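Local coordinates for conserved hypothetical protein TM0937 (Thermotoga maritima, PDB 2ESH) that is of unknown function but probably acts as a PadR-family transcriptional regulator, binding DNA through a winged helix-turn-helix domain, at residues F64-W69 and R81-G86; H28-A33 and P75-Y80; G8-W13 and I46-N51. All coordinates share one frame; numbering follows the deposited sequence.

How the interactions relate
Interactions 1 and 2 meet in the two-stranded hairpin formed by 65-70 and 77-82. Interaction 1 pairs the strands and turns the second into helix 84-116; interaction 2 sets the start of helix 29-37 against the beginning of that second strand. They touch, Glu68 O lying 2.8 Å from Ile79 N in a probable hydrogen bond. Both are partly buried, but backbone hydrogen bonds dominate the first, whereas ring-to-arginine packing and a bridging water make the second. Interaction 3, a surface contact centred about 20 Å from the centre of interaction 2 and 21 Å from that of interaction 1, joins the start of helix 8-24 to a loop, through apolar contacts and one arginine hydrogen bond.

Interaction 1: residues F64-W69 and R81-G86; sequences FLSTEW and RITPQG. With CA (calcium ion), chain B.
Phe64 and Gly86 come together where the hairpin runs into the long helix: the ring lies obliquely against the first helical turn, Phe64 CD1 3.6 Å from Gln85 O, while Phe64 CB rests near Gly86 CA. Glycine suits this spot because a CB there would clash with Phe64 O. Tyr89, further along the helix, stacks on the same phenylalanine ring. Thr83 OG1, placed between the backbone N and the carbonyl carbon (chi1 71°), receives a hydrogen bond from Gly86 N at 3.2 Å and is also bonded to Gly63 O, so Thr83 serves as N-cap of helix 84-116. Thr83 CG2 turns the other way and lies against the peptide of Leu65 and Ser66, 3.4 Å from Ser66 N. This is the base of the wing in a winged helix-turn-helix domain, an antiparallel hairpin in which Leu65 and Ile82 form a non-hydrogen-bonded pair. These two branched apolar residues share the sheet face turned to helix 8-24, and Leu65 CD2 reaches across to Ile82 CA at 3.8 Å. Ser66 and Arg81 form the adjoining hydrogen-bonded pair on the other face, with Ser66 N to Arg81 O at 2.7 Å and Arg81 N to Ser66 O at 2.9 Å. Ser66 OG hydrogen-bonds a water, and that water donates to Ile82 O. Thr83 N closes the pairing by bonding to Phe64 O at 3.2 Å, nearly straight at 170° but from above the carbonyl plane. Further along the strand, Thr67 O binds the calcium ion at 2.6 Å.

Interaction 2: residues H28-A33 and P75-Y80; sequences HGYELA and PPRKIY
A CH-pi contact of the Arg77 side chain on the His28 ring, helped by a bridging water, ties the start of helix 29-37 to the second wing strand, 77-82, in this winged helix-turn-helix domain. Arg77 CD sits over one face of the imidazole, 4.0 Å from the His28 ring centroid and only 14° off its normal. The guanidinium overlaps the rim of the imidazole, His28 NE2 lying over one of its faces with the planes 28° apart, and Arg77 NH1 ends 3.8 Å from Tyr30 CB. A long arginine suits the place, since its methylenes can lie on a flat ring while its charged end reaches the ring's rim. Glu31 CB lies over the opposite face of the imidazole, so the ring is sandwiched, and Ile79 CD1 approaches its edge. With an alanine here in place of His28, the stem of Arg77 would probably lose the surface it rests on and be freer to turn. His28 CG takes the position between the backbone N and the carbonyl carbon (chi1 57°), which directs the ring to Arg77. His28 CB packs 3.4 Å from Lys78 O, and a water that accepts from Gly29 N donates to Lys78 O at 2.8 Å.

Interaction 3: residues G8-W13 and I46-N51; sequences GFRGWW and IGHMGN
Arg10, in the first turns of helix 8-24, and Ile46, in an irregular stretch of chain, bring the two backbones nearest, with their CA atoms 6.0 Å apart. Segment 46-51 has neither helix nor strand; Gly47 has a positive phi, easy for glycine, the backbone angles of Gly50 leave no room for a CB, and the peptide between His48 and Met49 is cis. Ile46 points its side chain at the helix and divides it among three residues. Ile46 CG2 meets the Phe9 ring at its edge, 4.1 Å from Phe9 CD2, Ile46 CB lies on Arg10 CG, and Ile46 CD1 presses tightly on Trp13 CD1 at 3.3 Å. A beta-branched residue suits this role because its two branches, CG2 and the CG1-CD1 arm, can reach two different aromatic rings. Met49 adds its flexible thioether chain, bent at chi2 and chi3, which carries CE to the edge of the indole, 3.6 Å from Trp13 CD1. Ile43 touches both Phe9 and Trp13, while Met100 and Leu97 of helix 84-116 pack on Phe9 and Trp13 respectively. Arg10 supplies the polar part. Arg10 CG stands anti to the backbone N (chi1 -154°) and the chain then runs past Ile46, bringing Arg10 CD to 3.4 Å from Ile46 O. Arg10 NH1 gives a short hydrogen bond to Met49 O, 2.6 Å and bent to 148°, the oxygen somewhat out of the guanidinium plane, so a charged donor binds a carbonyl of an irregular loop. Arg10 NH1 also approaches His48 CB at 3.1 Å, the imidazole turned 80° from the guanidinium plane. The loop ends at Asn51, the N-cap of helix 52-61, so the contact lashes the first helix of a winged helix-turn-helix domain to the segment leading into its probable recognition helix.

Interaction 1: residues F64-W69 and R81-G86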
# COMPACT_ATOMS: atom_id res chain seq x y z
N PHE A 64 -11.95 -5.13 2.29
CA PHE A 64 -11.44 -4.19 1.27
C PHE A 64 -10.99 -4.95 0.06
O PHE A 64 -10.67 -4.38 -0.99
CB PHE A 64 -10.29 -3.35 1.86
CG PHE A 64 -10.71 -2.52 3.05
CD1 PHE A 64 -11.96 -1.84 3.04
CD2 PHE A 64 -9.88 -2.40 4.16
CE1 PHE A 64 -12.37 -1.09 4.12
CE2 PHE A 64 -10.24 -1.59 5.26
CZ PHE A 64 -11.49 -0.95 5.25
N LEU A 65 -10.92 -6.25 0.23
CA LEU A 65 -10.44 -7.15 -0.82
C LEU A 65 -11.32 -8.38 -0.76
O LEU A 65 -11.70 -8.82 0.36
CB LEU A 65 -8.98 -7.63 -0.52
CG LEU A 65 -7.78 -6.70 -0.69
CD1 LEU A 65 -6.48 -7.39 -0.67
CD2 LEU A 65 -7.86 -5.86 -1.98
N SER A 66 -11.62 -8.94 -1.94
CA SER A 66 -12.21 -10.30 -2.00
C SER A 66 -11.20 -11.29 -2.60
O SER A 66 -10.21 -10.90 -3.20
CB SER A 66 -13.48 -10.33 -2.83
OG SER A 66 -13.17 -9.98 -4.17
N THR A 67 -11.52 -12.58 -2.57
CA THR A 67 -10.54 -13.61 -2.93
C THR A 67 -11.18 -14.70 -3.82
O THR A 67 -12.31 -15.02 -3.67
CB THR A 67 -10.03 -14.02 -1.58
OG1 THR A 67 -8.61 -13.95 -1.48
CG2 THR A 67 -10.69 -15.13 -1.00
N GLU A 68 -10.45 -15.24 -4.77
CA GLU A 68 -10.93 -16.40 -5.50
C GLU A 68 -9.70 -17.19 -5.92
O GLU A 68 -8.79 -16.63 -6.40
CB GLU A 68 -11.74 -15.93 -6.71
CG GLU A 68 -12.26 -17.07 -7.60
CD GLU A 68 -13.11 -16.55 -8.73
OE1 GLU A 68 -12.53 -16.23 -9.80
OE2 GLU A 68 -14.34 -16.36 -8.52
N TRP A 69 -9.68 -18.51 -5.71
CA TRP A 69 -8.57 -19.37 -6.18
C TRP A 69 -8.50 -19.54 -7.69
O TRP A 69 -9.50 -19.82 -8.26
CB TRP A 69 -8.68 -20.73 -5.54
CG TRP A 69 -8.33 -20.67 -4.09
CD1 TRP A 69 -9.21 -20.42 -3.02
CD2 TRP A 69 -7.03 -20.83 -3.51
NE1 TRP A 69 -8.53 -20.50 -1.82
CE2 TRP A 69 -7.18 -20.72 -2.09
CE3 TRP A 69 -5.75 -21.07 -4.02
CZ2 TRP A 69 -6.09 -20.81 -1.21
CZ3 TRP A 69 -4.66 -21.24 -3.09
CH2 TRP A 69 -4.86 -21.09 -1.72
N ARG A 81 -8.72 -9.23 -5.00
CA ARG A 81 -9.41 -8.26 -5.88
C ARG A 81 -10.02 -7.16 -4.99
O ARG A 81 -10.57 -7.45 -3.90
CB ARG A 81 -10.46 -9.03 -6.72
CG ARG A 81 -11.50 -8.24 -7.50
CD ARG A 81 -12.29 -9.16 -8.51
NE ARG A 81 -11.43 -10.16 -9.18
CZ ARG A 81 -11.02 -10.12 -10.46
NH1 ARG A 81 -11.37 -9.09 -11.27
NH2 ARG A 81 -10.23 -11.11 -10.94
N ILE A 82 -9.91 -5.91 -5.40
CA ILE A 82 -10.52 -4.82 -4.56
C ILE A 82 -12.09 -4.88 -4.57
O ILE A 82 -12.68 -5.15 -5.62
CB ILE A 82 -9.96 -3.35 -4.89
CG1 ILE A 82 -10.23 -2.41 -3.68
CG2 ILE A 82 -10.50 -2.86 -6.25
CD1 ILE A 82 -9.44 -1.14 -3.65
N THR A 83 -12.72 -4.66 -3.41
CA THR A 83 -14.11 -4.50 -3.30
C THR A 83 -14.49 -2.97 -3.31
O THR A 83 -13.63 -2.15 -3.11
CB THR A 83 -14.57 -5.06 -1.97
OG1 THR A 83 -14.11 -4.15 -0.97
CG2 THR A 83 -14.05 -6.63 -1.73
N PRO A 84 -15.83 -2.59 -3.52
CA PRO A 84 -16.27 -1.17 -3.48
C PRO A 84 -15.97 -0.52 -2.11
O PRO A 84 -15.73 0.68 -2.00
CB PRO A 84 -17.83 -1.23 -3.71
CG PRO A 84 -18.12 -2.65 -4.33
CD PRO A 84 -16.95 -3.55 -3.80
N GLN A 85 -16.02 -1.29 -1.06
CA GLN A 85 -15.52 -0.76 0.23
C GLN A 85 -14.01 -0.35 0.27
O GLN A 85 -13.64 0.62 0.95
CB GLN A 85 -15.85 -1.67 1.42
CG GLN A 85 -17.45 -1.88 1.62
CD GLN A 85 -18.25 -0.54 1.91
OE1 GLN A 85 -18.21 -0.04 3.05
NE2 GLN A 85 -19.00 0.01 0.89
N GLY A 86 -13.20 -1.12 -0.48
CA GLY A 86 -11.81 -1.05 -0.51
C GLY A 86 -11.49 0.16 -1.30
O GLY A 86 -10.57 0.91 -0.95
CA CA B . -14.53 -15.63 -2.49
O HOH W 1 -14.44 -7.79 -5.03
O HOH W 2 -12.44 -16.73 -1.77

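Interaction 2: residues H28-A33 and P75-Y80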
# COMPACT_ATOMS: atom_id res chain seq x y z
N HIS A 28 -1.91 -12.66 -6.80
CA HIS A 28 -1.58 -13.45 -5.59
C HIS A 28 -0.39 -12.83 -4.81
O HIS A 28 0.32 -12.05 -5.35
CB HIS A 28 -1.32 -14.90 -5.94
CG HIS A 28 -0.24 -15.08 -6.96
ND1 HIS A 28 -0.48 -15.05 -8.31
CD2 HIS A 28 1.10 -15.29 -6.82
CE1 HIS A 28 0.65 -15.25 -8.97
NE2 HIS A 28 1.63 -15.37 -8.08
N GLY A 29 -0.27 -13.15 -3.52
CA GLY A 29 0.88 -12.92 -2.72
C GLY A 29 2.23 -12.87 -3.41
O GLY A 29 2.90 -11.84 -3.33
N TYR A 30 2.63 -13.94 -4.12
CA TYR A 30 3.97 -14.00 -4.72
C TYR A 30 4.26 -12.92 -5.76
O TYR A 30 5.32 -12.26 -5.71
CB TYR A 30 4.30 -15.41 -5.27
CG TYR A 30 5.66 -15.51 -5.96
CD1 TYR A 30 6.88 -15.65 -5.20
CD2 TYR A 30 5.74 -15.46 -7.35
CE1 TYR A 30 8.16 -15.76 -5.86
CE2 TYR A 30 7.00 -15.56 -8.03
CZ TYR A 30 8.20 -15.70 -7.30
OH TYR A 30 9.38 -15.81 -8.02
N GLU A 31 3.35 -12.74 -6.71
CA GLU A 31 3.53 -11.74 -7.75
C GLU A 31 3.48 -10.32 -7.10
O GLU A 31 4.21 -9.42 -7.51
CB GLU A 31 2.48 -11.90 -8.82
CG GLU A 31 2.72 -11.11 -10.06
CD GLU A 31 2.24 -9.60 -9.98
OE1 GLU A 31 1.40 -9.29 -9.12
OE2 GLU A 31 2.67 -8.75 -10.80
N LEU A 32 2.63 -10.13 -6.07
CA LEU A 32 2.50 -8.82 -5.46
C LEU A 32 3.82 -8.35 -4.91
O LEU A 32 4.14 -7.17 -5.01
CB LEU A 32 1.39 -8.78 -4.39
CG LEU A 32 0.08 -8.61 -5.17
CD1 LEU A 32 -1.18 -9.09 -4.48
CD2 LEU A 32 -0.08 -7.20 -5.78
N ALA A 33 4.59 -9.29 -4.38
CA ALA A 33 5.89 -9.05 -3.79
C ALA A 33 6.82 -8.45 -4.79
O ALA A 33 7.60 -7.58 -4.44
CB ALA A 33 6.46 -10.36 -3.29
N PRO A 75 1.22 -24.83 -8.22
CA PRO A 75 0.09 -25.05 -7.38
C PRO A 75 -0.94 -23.89 -7.61
O PRO A 75 -0.58 -22.86 -8.25
CB PRO A 75 0.70 -24.98 -5.97
CG PRO A 75 1.82 -24.07 -6.07
CD PRO A 75 2.34 -24.20 -7.50
N PRO A 76 -2.21 -24.08 -7.10
CA PRO A 76 -3.27 -23.05 -7.22
C PRO A 76 -2.84 -21.80 -6.46
O PRO A 76 -2.15 -21.90 -5.43
CB PRO A 76 -4.48 -23.70 -6.50
CG PRO A 76 -4.18 -25.21 -6.43
CD PRO A 76 -2.66 -25.27 -6.35
N ARG A 77 -3.25 -20.63 -6.96
CA ARG A 77 -2.93 -19.32 -6.40
C ARG A 77 -4.22 -18.57 -6.06
O ARG A 77 -5.10 -18.48 -6.89
CB ARG A 77 -2.18 -18.48 -7.45
CG ARG A 77 -0.90 -19.07 -7.97
CD ARG A 77 0.10 -19.02 -6.84
NE ARG A 77 1.36 -19.54 -7.34
CZ ARG A 77 2.54 -19.43 -6.72
NH1 ARG A 77 2.67 -18.80 -5.55
NH2 ARG A 77 3.59 -19.96 -7.31
N LYS A 78 -4.31 -18.05 -4.84
CA LYS A 78 -5.44 -17.30 -4.33
C LYS A 78 -5.36 -15.86 -4.84
O LYS A 78 -4.43 -15.14 -4.48
CB LYS A 78 -5.39 -17.33 -2.83
CG LYS A 78 -6.68 -16.87 -2.20
CD LYS A 78 -6.77 -17.18 -0.75
CE LYS A 78 -8.18 -17.10 -0.25
NZ LYS A 78 -8.30 -17.53 1.22
N ILE A 79 -6.29 -15.47 -5.74
CA ILE A 79 -6.34 -14.09 -6.36
C ILE A 79 -7.12 -13.06 -5.52
O ILE A 79 -8.30 -13.23 -5.17
CB ILE A 79 -6.89 -14.16 -7.74
CG1 ILE A 79 -6.11 -15.21 -8.60
CG2 ILE A 79 -6.79 -12.77 -8.43
CD1 ILE A 79 -4.57 -14.99 -8.69
N TYR A 80 -6.45 -11.99 -5.15
CA TYR A 80 -7.06 -10.86 -4.39
C TYR A 80 -7.57 -9.82 -5.34
O TYR A 80 -6.94 -9.55 -6.35
CB TYR A 80 -6.04 -10.21 -3.44
CG TYR A 80 -5.63 -11.13 -2.39
CD1 TYR A 80 -6.26 -11.09 -1.11
CD2 TYR A 80 -4.67 -12.13 -2.65
CE1 TYR A 80 -5.95 -12.01 -0.12
CE2 TYR A 80 -4.35 -13.09 -1.66
CZ TYR A 80 -5.00 -13.00 -0.38
OH TYR A 80 -4.71 -13.89 0.64
O HOH W 3 -2.10 -15.33 -3.03

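Interaction 3: residues G8-W13 and I46-N51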
# COMPACT_ATOMS: atom_id res chain seq x y z
N GLY A 8 2.75 1.74 12.88
CA GLY A 8 3.26 3.05 12.57
C GLY A 8 3.00 3.55 11.14
O GLY A 8 2.09 3.06 10.44
N PHE A 9 3.80 4.50 10.69
CA PHE A 9 3.63 5.02 9.37
C PHE A 9 3.89 3.97 8.30
O PHE A 9 3.19 3.91 7.29
CB PHE A 9 4.58 6.19 9.21
CG PHE A 9 4.66 6.72 7.84
CD1 PHE A 9 3.67 7.55 7.35
CD2 PHE A 9 5.70 6.38 7.01
CE1 PHE A 9 3.71 8.05 6.05
CE2 PHE A 9 5.75 6.90 5.72
CZ PHE A 9 4.73 7.74 5.27
N ARG A 10 4.90 3.12 8.52
CA ARG A 10 5.36 2.08 7.58
C ARG A 10 4.20 1.08 7.27
O ARG A 10 3.95 0.72 6.08
CB ARG A 10 6.56 1.34 8.24
CG ARG A 10 7.52 0.73 7.27
CD ARG A 10 8.39 -0.41 7.86
NE ARG A 10 7.49 -1.51 8.12
CZ ARG A 10 7.22 -2.52 7.28
NH1 ARG A 10 7.86 -2.62 6.10
NH2 ARG A 10 6.32 -3.44 7.66
N GLY A 11 3.55 0.63 8.36
CA GLY A 11 2.25 -0.06 8.37
C GLY A 11 1.20 0.55 7.43
O GLY A 11 0.67 -0.14 6.58
N TRP A 12 1.03 1.87 7.49
CA TRP A 12 0.02 2.56 6.75
C TRP A 12 0.46 2.61 5.30
O TRP A 12 -0.28 2.40 4.37
CB TRP A 12 -0.14 3.97 7.34
CG TRP A 12 -1.16 4.76 6.59
CD1 TRP A 12 -2.49 4.71 6.79
CD2 TRP A 12 -0.94 5.72 5.53
NE1 TRP A 12 -3.14 5.55 5.91
CE2 TRP A 12 -2.23 6.19 5.13
CE3 TRP A 12 0.20 6.23 4.91
CZ2 TRP A 12 -2.41 7.18 4.15
CZ3 TRP A 12 0.03 7.23 3.93
CH2 TRP A 12 -1.27 7.68 3.55
N TRP A 13 1.73 2.87 5.13
CA TRP A 13 2.29 3.02 3.81
C TRP A 13 2.34 1.65 3.10
O TRP A 13 2.15 1.59 1.87
CB TRP A 13 3.69 3.62 3.96
CG TRP A 13 4.25 4.03 2.65
CD1 TRP A 13 5.04 3.29 1.84
CD2 TRP A 13 4.00 5.24 1.97
NE1 TRP A 13 5.38 4.02 0.72
CE2 TRP A 13 4.72 5.21 0.77
CE3 TRP A 13 3.28 6.39 2.30
CZ2 TRP A 13 4.70 6.28 -0.15
CZ3 TRP A 13 3.26 7.48 1.37
CH2 TRP A 13 3.95 7.41 0.17
N ILE A 46 12.01 3.69 5.70
CA ILE A 46 10.95 2.69 5.61
C ILE A 46 11.31 1.29 5.09
O ILE A 46 10.96 0.26 5.74
CB ILE A 46 9.57 3.23 5.07
CG1 ILE A 46 9.56 3.32 3.57
CG2 ILE A 46 9.17 4.56 5.72
CD1 ILE A 46 8.14 3.22 3.05
N GLY A 47 12.00 1.23 3.95
CA GLY A 47 12.48 -0.06 3.40
C GLY A 47 11.34 -0.64 2.58
O GLY A 47 11.15 -0.27 1.37
N HIS A 48 10.66 -1.64 3.12
CA HIS A 48 11.31 -2.85 3.63
C HIS A 48 11.21 -3.77 2.38
O HIS A 48 12.16 -3.71 1.52
CB HIS A 48 10.59 -3.44 4.84
CG HIS A 48 11.50 -4.01 5.89
ND1 HIS A 48 12.80 -4.42 5.63
CD2 HIS A 48 11.30 -4.23 7.21
CE1 HIS A 48 13.36 -4.86 6.74
NE2 HIS A 48 12.47 -4.76 7.72
N MET A 49 10.07 -4.49 2.15
CA MET A 49 8.72 -4.09 2.61
C MET A 49 8.06 -5.15 3.60
O MET A 49 8.09 -4.95 4.86
CB MET A 49 7.83 -3.70 1.38
CG MET A 49 7.88 -2.14 0.84
SD MET A 49 6.89 -0.79 1.72
CE MET A 49 6.18 0.22 0.40
N GLY A 50 7.49 -6.25 3.02
CA GLY A 50 7.46 -7.54 3.91
C GLY A 50 6.05 -7.71 4.40
O GLY A 50 5.25 -6.81 4.16
N ASN A 51 5.81 -8.78 5.20
CA ASN A 51 4.55 -9.61 5.12
C ASN A 51 3.33 -9.16 4.29
O ASN A 51 2.25 -8.84 4.85
CB ASN A 51 4.12 -10.23 6.48
CG ASN A 51 3.68 -11.71 6.34
OD1 ASN A 51 3.36 -12.16 5.20
ND2 ASN A 51 3.69 -12.48 7.47